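Local coordinates for protein putative alpha-galactosidase/melibiase (Bacteroides fragilis, PDB 4OGZ) that probably hydrolyses terminal, non-reducing alpha-D-galactose residues from alpha-D-galactosides, as a member of glycosyl hydrolase family 27, at residues D440-V445 against K468-K473. Numbering follows the deposited sequence. Where two conformers were deposited one is given.
Sequences DRVYDV and KVFICK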
ATOM      1  N   ASP A 440     -28.595  -7.268  -9.912  1.00 25.39           N
ATOM      2  CA  ASP A 440     -28.963  -8.520 -10.557  1.00 28.06           C
ATOM      3  C   ASP A 440     -27.963  -9.645 -10.260  1.00 28.14           C
ATOM      4  O   ASP A 440     -28.353 -10.791 -10.160  1.00 27.14           O
ATOM      5  CB  ASP A 440     -29.123  -8.308 -12.057  1.00 32.99           C
ATOM      6  CG  ASP A 440     -30.255  -7.337 -12.383  1.00 36.50           C
ATOM      7  OD1 ASP A 440     -31.246  -7.242 -11.621  1.00 33.73           O
ATOM      8  OD2 ASP A 440     -30.145  -6.654 -13.408  1.00 52.50           O
ATOM      9  N   ARG A 441     -26.690  -9.298 -10.098  1.00 26.70           N
ATOM     10  CA  ARG A 441     -25.663 -10.239  -9.803  1.00 26.36           C
ATOM     11  C   ARG A 441     -24.771  -9.673  -8.707  1.00 26.32           C
ATOM     12  O   ARG A 441     -24.134  -8.631  -8.886  1.00 23.30           O
ATOM     13  CB  ARG A 441     -24.847 -10.510 -11.058  1.00 35.38           C
ATOM     14  CG  ARG A 441     -23.939 -11.708 -10.909  1.00 40.43           C
ATOM     15  CD  ARG A 441     -23.121 -11.935 -12.164  1.00 56.67           C
ATOM     16  NE  ARG A 441     -22.484 -13.253 -12.150  1.00 69.81           N
ATOM     17  CZ  ARG A 441     -21.331 -13.548 -11.548  1.00 62.97           C
ATOM     18  NH1 ARG A 441     -20.641 -12.621 -10.888  1.00 56.26           N
ATOM     19  NH2 ARG A 441     -20.868 -14.789 -11.610  1.00 64.68           N
ATOM     20  N   VAL A 442     -24.723 -10.359  -7.568  1.00 23.30           N
ATOM     21  CA  VAL A 442     -24.066  -9.816  -6.396  1.00 24.51           C
ATOM     22  C   VAL A 442     -23.136 -10.865  -5.830  1.00 25.62           C
ATOM     23  O   VAL A 442     -23.544 -11.998  -5.596  1.00 28.58           O
ATOM     24  CB  VAL A 442     -25.085  -9.359  -5.336  1.00 26.83           C
ATOM     25  CG1 VAL A 442     -24.374  -8.896  -4.059  1.00 28.12           C
ATOM     26  CG2 VAL A 442     -25.959  -8.246  -5.908  1.00 26.12           C
ATOM     27  N   TYR A 443     -21.869 -10.494  -5.670  1.00 23.10           N
ATOM     28  CA  TYR A 443     -20.846 -11.399  -5.194  1.00 23.29           C
ATOM     29  C   TYR A 443     -20.369 -10.934  -3.814  1.00 21.50           C
ATOM     30  O   TYR A 443     -20.013  -9.773  -3.628  1.00 22.25           O
ATOM     31  CB  TYR A 443     -19.710 -11.430  -6.209  1.00 25.83           C
ATOM     32  CG  TYR A 443     -18.547 -12.297  -5.819  1.00 30.78           C
ATOM     33  CD1 TYR A 443     -18.605 -13.680  -5.973  1.00 32.99           C
ATOM     34  CD2 TYR A 443     -17.383 -11.732  -5.295  1.00 31.61           C
ATOM     35  CE1 TYR A 443     -17.544 -14.483  -5.606  1.00 40.33           C
ATOM     36  CE2 TYR A 443     -16.311 -12.528  -4.939  1.00 43.59           C
ATOM     37  CZ  TYR A 443     -16.403 -13.904  -5.086  1.00 45.04           C
ATOM     38  OH  TYR A 443     -15.338 -14.685  -4.719  1.00 45.13           O
ATOM     39  N   ASP A 444     -20.397 -11.832  -2.853  1.00 21.97           N
ATOM     40  CA  ASP A 444     -19.944 -11.546  -1.479  1.00 23.22           C
ATOM     41  C   ASP A 444     -18.446 -11.829  -1.406  1.00 23.11           C
ATOM     42  O   ASP A 444     -18.011 -12.960  -1.494  1.00 23.37           O
ATOM     43  CB  ASP A 444     -20.741 -12.359  -0.476  1.00 25.12           C
ATOM     44  CG  ASP A 444     -20.387 -12.043   0.959  1.00 26.76           C
ATOM     45  OD1 ASP A 444     -19.208 -11.765   1.266  1.00 25.00           O
ATOM     46  OD2 ASP A 444     -21.311 -12.084   1.783  1.00 29.45           O
ATOM     47  N   VAL A 445     -17.680 -10.758  -1.278  1.00 23.11           N
ATOM     48  CA  VAL A 445     -16.222 -10.768  -1.316  1.00 27.53           C
ATOM     49  C   VAL A 445     -15.571 -11.326  -0.045  1.00 25.84           C
ATOM     50  O   VAL A 445     -14.438 -11.793  -0.082  1.00 24.58           O
ATOM     51  CB  VAL A 445     -15.740  -9.316  -1.576  1.00 33.78           C
ATOM     52  CG1 VAL A 445     -14.284  -9.089  -1.176  1.00 41.72           C
ATOM     53  CG2 VAL A 445     -15.966  -8.971  -3.028  1.00 38.71           C
ATOM     54  N   LYS A 468     -19.555  -5.813   5.417  1.00 22.04           N
ATOM     55  CA  LYS A 468     -19.780  -6.732   4.329  0.50 21.79           C
ATOM     56  C   LYS A 468     -19.451  -5.990   3.036  1.00 22.35           C
ATOM     57  O   LYS A 468     -19.753  -4.786   2.902  1.00 22.35           O
ATOM     58  CB  LYS A 468     -21.218  -7.264   4.344  0.50 24.21           C
ATOM     59  CG  LYS A 468     -21.443  -8.365   5.376  0.50 26.20           C
ATOM     60  CD  LYS A 468     -22.838  -8.986   5.283  0.50 27.96           C
ATOM     61  CE  LYS A 468     -22.921 -10.413   5.803  0.50 29.65           C
ATOM     62  NZ  LYS A 468     -23.169 -10.437   7.271  0.50 29.18           N
ATOM     63  N   VAL A 469     -18.788  -6.685   2.112  1.00 18.25           N
ATOM     64  CA  VAL A 469     -18.392  -6.095   0.830  1.00 19.02           C
ATOM     65  C   VAL A 469     -18.978  -6.927  -0.298  1.00 18.56           C
ATOM     66  O   VAL A 469     -18.813  -8.167  -0.336  1.00 17.05           O
ATOM     67  CB  VAL A 469     -16.858  -6.012   0.673  1.00 19.99           C
ATOM     68  CG1 VAL A 469     -16.481  -5.450  -0.688  1.00 19.90           C
ATOM     69  CG2 VAL A 469     -16.249  -5.143   1.763  1.00 22.53           C
ATOM     70  N   PHE A 470     -19.706  -6.253  -1.181  1.00 17.79           N
ATOM     71  CA  PHE A 470     -20.374  -6.914  -2.272  1.00 20.05           C
ATOM     72  C   PHE A 470     -19.910  -6.306  -3.549  1.00 18.45           C
ATOM     73  O   PHE A 470     -19.809  -5.089  -3.623  1.00 19.01           O
ATOM     74  CB  PHE A 470     -21.896  -6.728  -2.214  1.00 20.28           C
ATOM     75  CG  PHE A 470     -22.511  -7.179  -0.936  1.00 20.60           C
ATOM     76  CD1 PHE A 470     -22.663  -8.525  -0.656  1.00 20.10           C
ATOM     77  CD2 PHE A 470     -22.927  -6.250   0.010  1.00 22.65           C
ATOM     78  CE1 PHE A 470     -23.249  -8.934   0.520  1.00 22.45           C
ATOM     79  CE2 PHE A 470     -23.523  -6.665   1.188  1.00 21.63           C
ATOM     80  CZ  PHE A 470     -23.680  -8.011   1.441  1.00 21.18           C
ATOM     81  N   ILE A 471     -19.716  -7.124  -4.581  1.00 19.51           N
ATOM     82  CA  ILE A 471     -19.543  -6.596  -5.941  1.00 19.02           C
ATOM     83  C   ILE A 471     -20.827  -6.805  -6.748  1.00 18.93           C
ATOM     84  O   ILE A 471     -21.331  -7.906  -6.846  1.00 18.19           O
ATOM     85  CB  ILE A 471     -18.344  -7.259  -6.609  1.00 21.61           C
ATOM     86  CG1 ILE A 471     -17.083  -6.769  -5.898  1.00 25.40           C
ATOM     87  CG2 ILE A 471     -18.291  -6.930  -8.088  1.00 22.54           C
ATOM     88  CD1 ILE A 471     -15.824  -7.421  -6.384  1.00 30.58           C
ATOM     89  N   CYS A 472     -21.321  -5.719  -7.352  1.00 19.60           N
ATOM     90  CA  CYS A 472     -22.704  -5.617  -7.804  1.00 19.69           C
ATOM     91  C   CYS A 472     -22.732  -5.209  -9.234  1.00 20.60           C
ATOM     92  O   CYS A 472     -22.183  -4.175  -9.605  1.00 18.65           O
ATOM     93  CB  CYS A 472     -23.448  -4.556  -6.987  1.00 18.63           C
ATOM     94  SG  CYS A 472     -23.557  -4.955  -5.201  1.00 20.13           S
ATOM     95  N   LYS A 473     -23.386  -6.003 -10.056  1.00 24.46           N
ATOM     96  CA  LYS A 473     -23.607  -5.599 -11.440  1.00 26.01           C
ATOM     97  C   LYS A 473     -25.017  -6.023 -11.854  1.00 29.48           C
ATOM     98  O   LYS A 473     -25.660  -6.850 -11.195  1.00 22.97           O
ATOM     99  CB  LYS A 473     -22.518  -6.162 -12.372  1.00 30.23           C
ATOM    100  CG  LYS A 473     -22.148  -7.631 -12.153  1.00 41.71           C
ATOM    101  CD  LYS A 473     -20.650  -7.898 -12.386  1.00 56.47           C
ATOM    102  CE  LYS A 473     -20.186  -9.243 -11.814  1.00 59.34           C
ATOM    103  NZ  LYS A 473     -20.448  -9.405 -10.342  1.00 64.75           N
ATOM    104  OXT LYS A 473     -25.544  -5.510 -12.842  1.00 28.16           O
TER
HETATM  105  O   HOH W   1     -19.078  -9.509   2.615  1.00 37.18           O
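V442, Y443 and D444 pair with C472, I471 and F470 as antiparallel neighbours in the C-terminal beta sandwich domain, strand 467-472 being the last of the chain. Y443 and I471 form the hydrogen-bonded pair, with Y443 N to I471 O at 2.9 Å and I471 N to Y443 O at 2.8 Å. The tight side is the buried face bearing V442, D444, F470 and C472. There V442 CG1, anti to its own N (chi1 175°), lies 3.8 Å from both CB and CD1 of F470, while CG2 of V442 is turned to C472 SG. W458 meets the F470 ring edge-to-face and also touches V442, continuing the apolar part of this face. The face with Y443 and I471 is more open to solvent: Y443 swings its ring away from the partner strand, and its hydroxyl bonds to D379, while I471 CD1 rests 3.7 Å from CG2 of V445, which is buried against D379 and L380. The chain terminus is more exposed but still held. A classic beta bulge sets D440 and R441 against K473, whose O accepts from R441 N and whose N donates almost straight (170°) to R441 O. The two long side chains run alongside each other, K473 NZ 3.3 Å from R441 NH1 at the guanidinium edge, a probably unfavourable approach of like charges without a hydrogen bond. At the far end, a water links the strands, donating to D444 OD1 at 2.6 Å and accepting from V469 N; the same OD1 also takes the backbone N-H groups of I446 and E447.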